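PDB 6KI3: probable AP endonuclease from African swine fever virus, which probably cleaves DNA on the 5' side of abasic sites in zinc-dependent DNA repair and also removes mismatched 3' ends as an exonuclease. Local coordinates for residues V34-Q39 / Q284-L289; T155-T160 / W189-N194; S207-H212 / V263-R268; A239-G244 / S257-F262. All coordinates share one frame; numbering follows the deposited sequence.

Contact 1: residues V34-Q39 / Q284-L289; sequences VAFGEQ and QLQTAL
Phe36 and Gln286 run past one another in opposite directions, the aromatic ring lying along the flank of the glutamine chain with its plane turned 81° from that of the amide. Because CG of Phe36 stands anti to the backbone N (chi1 173°), the ring extends toward residues 284-289, and one of its sides follows the glutamine from stem to tip. Phe36 CE1 lies 3.5 Å from Gln286 CB, while Phe36 CD1 comes to 3.2 Å from Gln286 OE1. The oxygen approaches the ring obliquely, as a van der Waals contact; the amide NE2 makes a weak hydrogen bond back to Ser282 OG. The helices involved, 25-39 and 282-300, belong to the outer layer of a TIM barrel of the xylose isomerase-like type, the first ending here and the second being the last of the chain. At the glutamine's backbone, Phe36 CZ sits 3.6 Å from Gln286 O, a carbonyl that accepts a hydrogen bond from Thr290 OG1. The ring also reaches the next turn of helix 282-300, where Phe36 CE2 is 4.2 Å from Leu289 CB in an apolar touch. Trp16 of helix 13-16 packs edge-to-face with Phe36.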
loop_
_atom_site.group_PDB
_atom_site.type_symbol
_atom_site.label_atom_id
_atom_site.label_comp_id
_atom_site.label_asym_id
_atom_site.label_seq_id
_atom_site.Cartn_x
_atom_site.Cartn_y
_atom_site.Cartn_z
ATOM N N VAL A 34 5.244 4.080 -16.533
ATOM C CA VAL A 34 4.028 4.355 -17.292
ATOM C C VAL A 34 4.159 3.827 -18.715
ATOM O O VAL A 34 3.197 3.305 -19.291
ATOM C CB VAL A 34 3.715 5.863 -17.262
ATOM C CG1 VAL A 34 2.723 6.234 -18.356
ATOM C CG2 VAL A 34 3.170 6.257 -15.899
ATOM N N ALA A 35 5.354 3.945 -19.302
ATOM C CA ALA A 35 5.586 3.379 -20.628
ATOM C C ALA A 35 5.390 1.868 -20.620
ATOM O O ALA A 35 4.777 1.307 -21.536
ATOM C CB ALA A 35 6.989 3.736 -21.113
ATOM N N PHE A 36 5.902 1.193 -19.587
ATOM C CA PHE A 36 5.702 -0.245 -19.462
ATOM C C PHE A 36 4.223 -0.601 -19.380
ATOM O O PHE A 36 3.815 -1.668 -19.852
ATOM C CB PHE A 36 6.452 -0.765 -18.234
ATOM C CG PHE A 36 6.179 -2.208 -17.916
ATOM C CD1 PHE A 36 6.819 -3.219 -18.612
ATOM C CD2 PHE A 36 5.292 -2.551 -16.910
ATOM C CE1 PHE A 36 6.572 -4.545 -18.317
ATOM C CE2 PHE A 36 5.041 -3.875 -16.610
ATOM C CZ PHE A 36 5.683 -4.872 -17.313
ATOM N N GLY A 37 3.407 0.278 -18.797
ATOM C CA GLY A 37 1.983 0.002 -18.710
ATOM C C GLY A 37 1.285 0.068 -20.054
ATOM O O GLY A 37 0.380 -0.723 -20.333
ATOM N N GLU A 38 1.693 1.012 -20.907
ATOM C CA GLU A 38 1.082 1.124 -22.227
ATOM C C GLU A 38 1.498 -0.022 -23.140
ATOM O O GLU A 38 0.713 -0.444 -23.997
ATOM C CB GLU A 38 1.445 2.465 -22.865
ATOM C CG GLU A 38 0.906 3.674 -22.117
ATOM N N GLN A 39 2.719 -0.535 -22.973
ATOM C CA GLN A 39 3.187 -1.632 -23.813
ATOM C C GLN A 39 2.321 -2.871 -23.631
ATOM O O GLN A 39 1.931 -3.524 -24.606
ATOM C CB GLN A 39 4.647 -1.953 -23.491
ATOM C CG GLN A 39 5.629 -0.851 -23.842
ATOM C CD GLN A 39 7.041 -1.170 -23.390
ATOM O OE1 GLN A 39 7.364 -2.320 -23.087
ATOM N NE2 GLN A 39 7.892 -0.151 -23.340
ATOM N N GLN A 284 13.147 -9.814 -14.924
ATOM C CA GLN A 284 12.362 -10.699 -14.072
ATOM C C GLN A 284 11.108 -9.990 -13.581
ATOM O O GLN A 284 9.998 -10.525 -13.680
ATOM C CB GLN A 284 13.184 -11.195 -12.882
ATOM C CG GLN A 284 14.599 -11.625 -13.173
ATOM C CD GLN A 284 15.414 -11.710 -11.904
ATOM O OE1 GLN A 284 15.677 -12.797 -11.383
ATOM N NE2 GLN A 284 15.787 -10.562 -11.378
ATOM N N LEU A 285 11.270 -8.771 -13.055
ATOM C CA LEU A 285 10.137 -8.021 -12.521
ATOM C C LEU A 285 9.079 -7.771 -13.587
ATOM O O LEU A 285 7.879 -7.899 -13.323
ATOM C CB LEU A 285 10.625 -6.696 -11.932
ATOM C CG LEU A 285 9.550 -5.762 -11.381
ATOM C CD1 LEU A 285 8.812 -6.444 -10.251
ATOM C CD2 LEU A 285 10.149 -4.445 -10.914
ATOM N N GLN A 286 9.506 -7.415 -14.799
ATOM C CA GLN A 286 8.545 -7.098 -15.848
ATOM C C GLN A 286 7.787 -8.339 -16.302
ATOM O O GLN A 286 6.580 -8.271 -16.556
ATOM C CB GLN A 286 9.256 -6.425 -17.020
ATOM C CG GLN A 286 9.833 -5.062 -16.665
ATOM C CD GLN A 286 10.409 -4.333 -17.860
ATOM O OE1 GLN A 286 9.814 -4.311 -18.937
ATOM N NE2 GLN A 286 11.575 -3.725 -17.676
ATOM N N THR A 287 8.468 -9.484 -16.392
ATOM C CA THR A 287 7.775 -10.719 -16.747
ATOM C C THR A 287 6.729 -11.082 -15.700
ATOM O O THR A 287 5.628 -11.534 -16.040
ATOM C CB THR A 287 8.777 -11.863 -16.917
ATOM O OG1 THR A 287 9.799 -11.475 -17.844
ATOM C CG2 THR A 287 8.076 -13.110 -17.441
ATOM N N ALA A 288 7.050 -10.877 -14.421
ATOM C CA ALA A 288 6.104 -11.208 -13.359
ATOM C C ALA A 288 4.889 -10.290 -13.389
ATOM O O ALA A 288 3.751 -10.751 -13.236
ATOM C CB ALA A 288 6.798 -11.138 -11.999
ATOM N N LEU A 289 5.106 -8.987 -13.591
ATOM C CA LEU A 289 3.995 -8.043 -13.567
ATOM C C LEU A 289 3.107 -8.180 -14.797
ATOM O O LEU A 289 1.888 -8.001 -14.698
ATOM C CB LEU A 289 4.520 -6.614 -13.443
ATOM C CG LEU A 289 5.318 -6.316 -12.174
ATOM C CD1 LEU A 289 6.088 -5.020 -12.329
ATOM C CD2 LEU A 289 4.400 -6.253 -10.967
#

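Contact 2: residues T155-T160 / W189-N194; sequences TYKYST and WSSGVN
With its CG anti to the carbonyl carbon (chi1 -42°), Lys157 sends its chain across Ser191, extended as far as CE and bent only at chi4, which turns NZ aside. Ser159 and Ser191 have nearly the same first torsion, -65° and -68°, and each hydroxyl lies beside its own backbone N. Both CB atoms point at the opposing segment, which brings Ser159 OG to 3.2 Å from Ser191 CB; the two OG atoms are 3.4 Å apart. The lysine touches with its methylenes: Lys157 CB is 3.8 Å from Ser191 OG, and Lys157 CD is 3.5 Å from Ser191 O. Val193 closes the other end, its CG2 branch 3.6 Å from Ser159 O and 3.8 Å from Ser159 CB. That carbonyl is also the acceptor for Trp204 NE1 of helix 198-209, against which Val193 packs.

Residues 155-160 form the loop that leads from strand 143-147 into helix 161-174, with Thr160 at the N-cap. Residues 189-194 finish helix 185-190 in a Schellman motif, where Gly192 takes a positive phi. The contact therefore joins two neighbouring loops at the catalytic end of the TIM barrel, and Ser191 lies about 5 Å, side chain to side chain, from the zinc ligand His187. Lys157 NZ is spoken for within its own loop, by His154 O and Asn151 OD1, and Ser159 OG makes a weak bond to Lys157 O. The contact is made largely by carbons set against oxygens, with the lysine charge bound inside its own loop, so the fit probably rests more on shape than on charge pairing.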
loop_
_atom_site.group_PDB
_atom_site.type_symbol
_atom_site.label_atom_id
_atom_site.label_comp_id
_atom_site.label_asym_id
_atom_site.label_seq_id
_atom_site.Cartn_x
_atom_site.Cartn_y
_atom_site.Cartn_z
ATOM N N THR A 155 -0.324 -9.730 20.702
ATOM C CA THR A 155 -1.781 -9.775 20.783
ATOM C C THR A 155 -2.425 -8.962 19.666
ATOM O O THR A 155 -3.426 -9.388 19.078
ATOM C CB THR A 155 -2.248 -9.270 22.149
ATOM O OG1 THR A 155 -1.625 -10.040 23.185
ATOM C CG2 THR A 155 -3.761 -9.391 22.277
ATOM N N TYR A 156 -1.867 -7.796 19.354
ATOM C CA TYR A 156 -2.452 -6.883 18.378
ATOM C C TYR A 156 -1.758 -7.060 17.032
ATOM O O TYR A 156 -0.574 -6.742 16.887
ATOM C CB TYR A 156 -2.363 -5.439 18.862
ATOM C CG TYR A 156 -3.524 -5.051 19.744
ATOM C CD1 TYR A 156 -4.775 -4.801 19.198
ATOM C CD2 TYR A 156 -3.375 -4.949 21.121
ATOM C CE1 TYR A 156 -5.846 -4.452 19.996
ATOM C CE2 TYR A 156 -4.442 -4.600 21.928
ATOM C CZ TYR A 156 -5.676 -4.356 21.360
ATOM O OH TYR A 156 -6.743 -4.005 22.156
ATOM N N LYS A 157 -2.505 -7.570 16.053
ATOM C CA LYS A 157 -2.031 -7.702 14.686
ATOM C C LYS A 157 -2.815 -6.852 13.697
ATOM O O LYS A 157 -2.351 -6.670 12.566
ATOM C CB LYS A 157 -2.087 -9.171 14.238
ATOM C CG LYS A 157 -1.620 -10.156 15.296
ATOM C CD LYS A 157 -1.575 -11.573 14.754
ATOM C CE LYS A 157 -1.472 -12.588 15.880
ATOM N NZ LYS A 157 -0.292 -12.342 16.755
ATOM N N TYR A 158 -3.982 -6.336 14.090
ATOM C CA TYR A 158 -4.802 -5.467 13.244
ATOM C C TYR A 158 -5.093 -6.116 11.893
ATOM O O TYR A 158 -5.016 -5.479 10.840
ATOM C CB TYR A 158 -4.149 -4.095 13.070
ATOM C CG TYR A 158 -3.987 -3.344 14.374
ATOM C CD1 TYR A 158 -5.071 -2.713 14.973
ATOM C CD2 TYR A 158 -2.755 -3.271 15.008
ATOM C CE1 TYR A 158 -4.930 -2.030 16.165
ATOM C CE2 TYR A 158 -2.604 -2.589 16.201
ATOM C CZ TYR A 158 -3.694 -1.970 16.774
ATOM O OH TYR A 158 -3.548 -1.290 17.960
ATOM N N SER A 159 -5.428 -7.405 11.927
ATOM C CA SER A 159 -5.826 -8.140 10.737
ATOM C C SER A 159 -7.241 -8.688 10.806
ATOM O O SER A 159 -7.821 -8.983 9.755
ATOM C CB SER A 159 -4.853 -9.298 10.468
ATOM O OG SER A 159 -3.559 -8.805 10.164
ATOM N N THR A 160 -7.809 -8.840 11.998
ATOM C CA THR A 160 -9.215 -9.169 12.147
ATOM C C THR A 160 -10.031 -7.887 12.242
ATOM O O THR A 160 -9.546 -6.853 12.708
ATOM C CB THR A 160 -9.451 -10.031 13.388
ATOM O OG1 THR A 160 -8.887 -9.385 14.536
ATOM C CG2 THR A 160 -8.811 -11.400 13.213
ATOM N N TRP A 189 -2.773 -12.339 5.900
ATOM C CA TRP A 189 -2.529 -13.770 5.759
ATOM C C TRP A 189 -1.439 -14.227 6.719
ATOM O O TRP A 189 -1.600 -15.221 7.435
ATOM C CB TRP A 189 -2.147 -14.087 4.314
ATOM C CG TRP A 189 -1.605 -15.468 4.103
ATOM C CD1 TRP A 189 -0.297 -15.853 4.155
ATOM C CD2 TRP A 189 -2.356 -16.647 3.787
ATOM N NE1 TRP A 189 -0.186 -17.198 3.900
ATOM C CE2 TRP A 189 -1.437 -17.708 3.669
ATOM C CE3 TRP A 189 -3.716 -16.907 3.595
ATOM C CZ2 TRP A 189 -1.833 -19.010 3.367
ATOM C CZ3 TRP A 189 -4.108 -18.200 3.298
ATOM C CH2 TRP A 189 -3.171 -19.235 3.187
ATOM N N SER A 190 -0.317 -13.501 6.745
ATOM C CA SER A 190 0.764 -13.826 7.670
ATOM C C SER A 190 0.311 -13.721 9.121
ATOM O O SER A 190 0.832 -14.433 9.986
ATOM C CB SER A 190 1.960 -12.907 7.414
ATOM O OG SER A 190 2.961 -13.073 8.402
ATOM N N SER A 191 -0.656 -12.849 9.405
ATOM C CA SER A 191 -1.181 -12.704 10.757
ATOM C C SER A 191 -2.279 -13.711 11.078
ATOM O O SER A 191 -2.787 -13.705 12.204
ATOM C CB SER A 191 -1.700 -11.281 10.971
ATOM O OG SER A 191 -0.632 -10.349 10.973
ATOM N N GLY A 192 -2.659 -14.556 10.130
ATOM C CA GLY A 192 -3.564 -15.652 10.380
ATOM C C GLY A 192 -4.976 -15.530 9.827
ATOM O O GLY A 192 -5.885 -16.166 10.374
ATOM N N VAL A 193 -5.188 -14.751 8.771
ATOM C CA VAL A 193 -6.508 -14.580 8.172
ATOM C C VAL A 193 -6.525 -15.345 6.855
ATOM O O VAL A 193 -5.867 -14.948 5.885
ATOM C CB VAL A 193 -6.855 -13.100 7.959
ATOM C CG1 VAL A 193 -8.239 -12.964 7.345
ATOM C CG2 VAL A 193 -6.773 -12.342 9.276
ATOM N N ASN A 194 -7.276 -16.444 6.820
ATOM C CA ASN A 194 -7.424 -17.236 5.603
ATOM C C ASN A 194 -8.294 -16.470 4.613
ATOM O O ASN A 194 -9.492 -16.284 4.843
ATOM C CB ASN A 194 -8.030 -18.597 5.933
ATOM C CG ASN A 194 -8.004 -19.561 4.755
ATOM O OD1 ASN A 194 -7.989 -19.153 3.594
ATOM N ND2 ASN A 194 -8.001 -20.855 5.057
#

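Contact 3: residues S207-H212 / V263-R268; sequences SLENIH and VEYITR
Glu209 meets Tyr265 through its carboxylate. The carboxyl carbon, Glu209 CD, lies at the ring edge, near the ring plane and 3.3 Å from Tyr265 CE2. The carboxylate stands nearly upright to the ring, their planes 83° apart, and both oxygens lie along that edge, slightly to one side of the ring plane: Glu209 OE1 is 3.5 Å from Tyr265 CE2 and Glu209 OE2 3.5 Å from Tyr265 CD2. A bend at chi2 (-124°) carries the acid end toward the ring although its CB does not aim there. Such an approach would place negative charge beside ring hydrogens, which is probably favourable. Glu209 OE2 also receives a weak hydrogen bond from His269 NE2.

The apolar component comes from Leu208, which crosses the tyrosine at about a right angle and lays CD2 3.9 Å from Tyr265 CZ. The same methyl is 3.7 Å from Tyr265 OH.

These residues join helix 198-209, at its end, to helix 258-269, two outer helices of the TIM barrel. Strand 220-227 contributes Ile220, touched by both Leu208 and Tyr265, and Phe222, whose ring meets that of Tyr265. Met161 of helix 161-174 packs against Leu208, while the loop residues Pro217 and Cys271 touch Tyr265.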
loop_
_atom_site.group_PDB
_atom_site.type_symbol
_atom_site.label_atom_id
_atom_site.label_comp_id
_atom_site.label_asym_id
_atom_site.label_seq_id
_atom_site.Cartn_x
_atom_site.Cartn_y
_atom_site.Cartn_z
ATOM N N SER A 207 -17.489 -7.885 6.548
ATOM C CA SER A 207 -17.306 -7.297 7.870
ATOM C C SER A 207 -16.594 -5.954 7.785
ATOM O O SER A 207 -16.765 -5.103 8.665
ATOM C CB SER A 207 -16.526 -8.257 8.768
ATOM O OG SER A 207 -15.246 -8.530 8.228
ATOM N N LEU A 208 -15.794 -5.747 6.737
ATOM C CA LEU A 208 -15.155 -4.452 6.532
ATOM C C LEU A 208 -16.180 -3.390 6.157
ATOM O O LEU A 208 -16.186 -2.290 6.722
ATOM C CB LEU A 208 -14.078 -4.561 5.454
ATOM C CG LEU A 208 -13.438 -3.233 5.045
ATOM C CD1 LEU A 208 -12.696 -2.612 6.220
ATOM C CD2 LEU A 208 -12.514 -3.418 3.853
ATOM N N GLU A 209 -17.055 -3.700 5.197
ATOM C CA GLU A 209 -18.082 -2.741 4.806
ATOM C C GLU A 209 -19.061 -2.478 5.942
ATOM O O GLU A 209 -19.631 -1.385 6.028
ATOM C CB GLU A 209 -18.828 -3.239 3.568
ATOM C CG GLU A 209 -17.920 -3.631 2.415
ATOM C CD GLU A 209 -18.246 -2.884 1.137
ATOM O OE1 GLU A 209 -18.236 -1.635 1.158
ATOM O OE2 GLU A 209 -18.512 -3.547 0.112
ATOM N N ASN A 210 -19.260 -3.455 6.829
ATOM C CA ASN A 210 -20.166 -3.283 7.959
ATOM C C ASN A 210 -19.644 -2.305 9.004
ATOM O O ASN A 210 -20.352 -2.049 9.984
ATOM C CB ASN A 210 -20.452 -4.636 8.617
ATOM C CG ASN A 210 -21.400 -5.495 7.800
ATOM O OD1 ASN A 210 -22.077 -5.006 6.895
ATOM N ND2 ASN A 210 -21.458 -6.782 8.122
ATOM N N ILE A 211 -18.438 -1.762 8.834
ATOM C CA ILE A 211 -17.925 -0.736 9.735
ATOM C C ILE A 211 -17.496 0.475 8.915
ATOM O O ILE A 211 -16.563 1.196 9.288
ATOM C CB ILE A 211 -16.768 -1.267 10.606
ATOM C CG1 ILE A 211 -15.578 -1.693 9.744
ATOM C CG2 ILE A 211 -17.237 -2.431 11.466
ATOM C CD1 ILE A 211 -14.346 -2.034 10.550
ATOM N N HIS A 212 -18.188 0.710 7.795
ATOM C CA HIS A 212 -17.878 1.859 6.947
ATOM C C HIS A 212 -18.027 3.173 7.699
ATOM O O HIS A 212 -17.365 4.161 7.360
ATOM C CB HIS A 212 -18.777 1.856 5.709
ATOM C CG HIS A 212 -20.238 1.987 6.021
ATOM N ND1 HIS A 212 -20.799 3.155 6.493
ATOM C CD2 HIS A 212 -21.252 1.096 5.926
ATOM C CE1 HIS A 212 -22.093 2.976 6.678
ATOM N NE2 HIS A 212 -22.395 1.736 6.341
ATOM N N VAL A 263 -10.772 -7.907 -5.861
ATOM C CA VAL A 263 -10.832 -7.087 -7.066
ATOM C C VAL A 263 -12.223 -6.485 -7.236
ATOM O O VAL A 263 -12.369 -5.337 -7.672
ATOM C CB VAL A 263 -10.414 -7.917 -8.295
ATOM C CG1 VAL A 263 -10.600 -7.118 -9.576
ATOM C CG2 VAL A 263 -8.971 -8.371 -8.154
ATOM N N GLU A 264 -13.264 -7.242 -6.881
ATOM C CA GLU A 264 -14.627 -6.734 -7.016
ATOM C C GLU A 264 -14.899 -5.602 -6.033
ATOM O O GLU A 264 -15.576 -4.626 -6.375
ATOM C CB GLU A 264 -15.632 -7.870 -6.826
ATOM C CG GLU A 264 -15.705 -8.839 -7.999
ATOM C CD GLU A 264 -16.691 -9.969 -7.761
ATOM O OE1 GLU A 264 -16.843 -10.390 -6.595
ATOM O OE2 GLU A 264 -17.319 -10.431 -8.738
ATOM N N TYR A 265 -14.386 -5.713 -4.804
ATOM C CA TYR A 265 -14.550 -4.629 -3.841
ATOM C C TYR A 265 -13.761 -3.397 -4.265
ATOM O O TYR A 265 -14.250 -2.267 -4.141
ATOM C CB TYR A 265 -14.123 -5.092 -2.448
ATOM C CG TYR A 265 -14.029 -3.983 -1.421
ATOM C CD1 TYR A 265 -12.851 -3.267 -1.245
ATOM C CD2 TYR A 265 -15.115 -3.658 -0.620
ATOM C CE1 TYR A 265 -12.763 -2.256 -0.312
ATOM C CE2 TYR A 265 -15.031 -2.648 0.320
ATOM C CZ TYR A 265 -13.853 -1.951 0.469
ATOM O OH TYR A 265 -13.759 -0.944 1.400
ATOM N N ILE A 266 -12.536 -3.594 -4.755
ATOM C CA ILE A 266 -11.729 -2.475 -5.233
ATOM C C ILE A 266 -12.416 -1.792 -6.409
ATOM O O ILE A 266 -12.380 -0.564 -6.544
ATOM C CB ILE A 266 -10.315 -2.964 -5.600
ATOM C CG1 ILE A 266 -9.546 -3.359 -4.339
ATOM C CG2 ILE A 266 -9.554 -1.902 -6.380
ATOM C CD1 ILE A 266 -8.254 -4.089 -4.620
ATOM N N THR A 267 -13.068 -2.578 -7.269
ATOM C CA THR A 267 -13.784 -2.005 -8.405
ATOM C C THR A 267 -14.989 -1.190 -7.951
ATOM O O THR A 267 -15.133 -0.020 -8.320
ATOM C CB THR A 267 -14.217 -3.118 -9.360
ATOM O OG1 THR A 267 -13.068 -3.650 -10.034
ATOM C CG2 THR A 267 -15.201 -2.591 -10.390
ATOM N N ARG A 268 -15.860 -1.793 -7.139
ATOM C CA ARG A 268 -17.094 -1.138 -6.722
ATOM C C ARG A 268 -16.860 0.075 -5.833
ATOM O O ARG A 268 -17.796 0.855 -5.628
ATOM C CB ARG A 268 -18.001 -2.135 -5.995
#

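Contact 4: residues A239-G244 / S257-F262; sequences ASLFEG and SGLYCF
Leu259 is wedged against Leu241 and Phe242, and this apolar knot is the tight part of the contact. Its CG stands anti to the backbone N (chi1 173°), which directs both methyls at the loop. Leu259 CD2 is 3.4 Å from Phe242 CE2, approaching the ring obliquely, and 3.7 Å from Leu241 CD1. The leucine crosses each of its partners at about a right angle.

The two loop residues occupy the centre of a type II beta turn from Ser240 to Glu243, closed by Glu243 N to Ser240 O; Phe242 takes the positive phi of its third position. This turn follows strand 238-239 and packs on the start of helix 258-269 in the TIM barrel, on the side of the zinc site: Leu241 is about 9 Å, side chain to side chain, from the ligands His238 and His223.

Toward the helix start the contact turns polar. Ser257, the N-cap, puts OG at the edge of the Phe242 ring, 3.4 Å from Phe242 CE1. That hydroxyl accepts a weak capping bond from Tyr260 N (162° at the hydrogen) and is hydrogen-bonded to Ile254 O. The fit is looser between the leucines, where Leu259 CD1 is 4.0 Å from Leu241 CD2. Phe242 is partly exposed and Glu243, which closes the turn, is exposed, whereas Ser240 OG and Leu241 N are held by Glu292 of helix 282-300.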
loop_
_atom_site.group_PDB
_atom_site.type_symbol
_atom_site.label_atom_id
_atom_site.label_comp_id
_atom_site.label_asym_id
_atom_site.label_seq_id
_atom_site.Cartn_x
_atom_site.Cartn_y
_atom_site.Cartn_z
ATOM N N ALA A 239 4.838 -12.444 -2.917
ATOM C CA ALA A 239 4.864 -13.280 -4.106
ATOM C C ALA A 239 3.821 -12.775 -5.091
ATOM O O ALA A 239 2.876 -12.073 -4.719
ATOM C CB ALA A 239 4.617 -14.755 -3.764
ATOM N N SER A 240 4.005 -13.138 -6.356
ATOM C CA SER A 240 3.068 -12.733 -7.394
ATOM C C SER A 240 1.720 -13.419 -7.201
ATOM O O SER A 240 1.630 -14.521 -6.653
ATOM C CB SER A 240 3.629 -13.057 -8.778
ATOM O OG SER A 240 4.705 -12.197 -9.107
ATOM N N LEU A 241 0.665 -12.748 -7.662
ATOM C CA LEU A 241 -0.688 -13.266 -7.503
ATOM C C LEU A 241 -0.820 -14.633 -8.163
ATOM O O LEU A 241 -0.349 -14.844 -9.285
ATOM C CB LEU A 241 -1.700 -12.289 -8.103
ATOM C CG LEU A 241 -1.622 -10.837 -7.620
ATOM C CD1 LEU A 241 -2.688 -9.987 -8.298
ATOM C CD2 LEU A 241 -1.740 -10.754 -6.104
ATOM N N PHE A 242 -1.454 -15.565 -7.448
ATOM C CA PHE A 242 -1.652 -16.948 -7.882
ATOM C C PHE A 242 -0.339 -17.712 -8.018
ATOM O O PHE A 242 -0.292 -18.759 -8.671
ATOM C CB PHE A 242 -2.439 -17.024 -9.196
ATOM C CG PHE A 242 -3.738 -16.278 -9.168
ATOM C CD1 PHE A 242 -4.878 -16.868 -8.649
ATOM C CD2 PHE A 242 -3.824 -14.991 -9.669
ATOM C CE1 PHE A 242 -6.079 -16.186 -8.623
ATOM C CE2 PHE A 242 -5.020 -14.302 -9.648
ATOM C CZ PHE A 242 -6.151 -14.900 -9.125
ATOM N N GLU A 243 0.738 -17.208 -7.416
ATOM C CA GLU A 243 2.019 -17.902 -7.405
ATOM C C GLU A 243 2.544 -18.114 -5.992
ATOM O O GLU A 243 3.687 -18.558 -5.822
ATOM C CB GLU A 243 3.050 -17.140 -8.247
ATOM C CG GLU A 243 2.596 -16.859 -9.675
ATOM C CD GLU A 243 3.731 -16.420 -10.583
ATOM O OE1 GLU A 243 3.622 -16.621 -11.811
ATOM O OE2 GLU A 243 4.735 -15.879 -10.071
ATOM N N GLY A 244 1.740 -17.811 -4.975
ATOM C CA GLY A 244 2.138 -18.011 -3.596
ATOM C C GLY A 244 1.184 -18.910 -2.839
ATOM O O GLY A 244 0.323 -19.558 -3.440
ATOM N N SER A 257 -11.104 -17.563 -6.470
ATOM C CA SER A 257 -10.073 -17.209 -5.510
ATOM C C SER A 257 -10.555 -16.087 -4.596
ATOM O O SER A 257 -11.550 -15.408 -4.866
ATOM C CB SER A 257 -8.797 -16.772 -6.228
ATOM O OG SER A 257 -9.025 -15.615 -7.017
ATOM N N GLY A 258 -9.829 -15.899 -3.494
ATOM C CA GLY A 258 -10.109 -14.772 -2.625
ATOM C C GLY A 258 -9.707 -13.446 -3.237
ATOM O O GLY A 258 -10.285 -12.408 -2.905
ATOM N N LEU A 259 -8.724 -13.461 -4.143
ATOM C CA LEU A 259 -8.272 -12.221 -4.764
ATOM C C LEU A 259 -9.354 -11.609 -5.644
ATOM O O LEU A 259 -9.546 -10.387 -5.638
ATOM C CB LEU A 259 -7.007 -12.468 -5.585
ATOM C CG LEU A 259 -6.579 -11.288 -6.391
ATOM C CD1 LEU A 259 -5.674 -10.426 -5.616
ATOM C CD2 LEU A 259 -5.943 -11.690 -7.702
ATOM N N TYR A 260 -10.063 -12.436 -6.417
ATOM C CA TYR A 260 -11.114 -11.906 -7.280
ATOM C C TYR A 260 -12.197 -11.205 -6.473
ATOM O O TYR A 260 -12.803 -10.240 -6.954
ATOM C CB TYR A 260 -11.725 -13.021 -8.129
ATOM C CG TYR A 260 -12.886 -12.553 -8.975
ATOM C CD1 TYR A 260 -12.701 -11.615 -9.980
ATOM C CD2 TYR A 260 -14.167 -13.044 -8.765
ATOM C CE1 TYR A 260 -13.757 -11.180 -10.757
ATOM C CE2 TYR A 260 -15.232 -12.616 -9.536
ATOM C CZ TYR A 260 -15.021 -11.683 -10.531
ATOM O OH TYR A 260 -16.075 -11.252 -11.303
ATOM N N CYS A 261 -12.452 -11.667 -5.248
ATOM C CA CYS A 261 -13.379 -10.953 -4.377
ATOM C C CYS A 261 -12.794 -9.612 -3.944
ATOM O O CYS A 261 -13.529 -8.628 -3.797
ATOM C CB CYS A 261 -13.728 -11.810 -3.161
ATOM S SG CYS A 261 -14.980 -11.085 -2.079
ATOM N N PHE A 262 -11.477 -9.556 -3.733
ATOM C CA PHE A 262 -10.831 -8.279 -3.447
ATOM C C PHE A 262 -10.893 -7.351 -4.654
ATOM O O PHE A 262 -11.051 -6.135 -4.501
ATOM C CB PHE A 262 -9.379 -8.500 -3.017
ATOM C CG PHE A 262 -9.218 -8.866 -1.566
ATOM C CD1 PHE A 262 -9.153 -7.881 -0.595
ATOM C CD2 PHE A 262 -9.121 -10.191 -1.176
ATOM C CE1 PHE A 262 -9.002 -8.211 0.740
ATOM C CE2 PHE A 262 -8.970 -10.528 0.158
ATOM C CZ PHE A 262 -8.910 -9.536 1.116
#

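All four contacts lie in one TIM barrel. Contacts 1, 3 and 4 are buried; contact 2, between loops, is only partly so. Contacts 3 and 4 share helix 258-269, contact 4 using its start and contact 3 the part that follows. Contacts 1 and 4 touch directly, Ala288 CB lying 3.7 Å from Ser240 OG, whereas contact 2 meets none of the others. Contacts 1, 2 and 4 come within about 10 to 13 Å of a zinc ion, side chain to metal, and contact 3 is away from the sites. The chemistry differs: an aromatic ring meets a glutamine in contact 1 and a glutamate in contact 3, leucines and a phenylalanine make contact 4, and serines with lysine methylenes make contact 2.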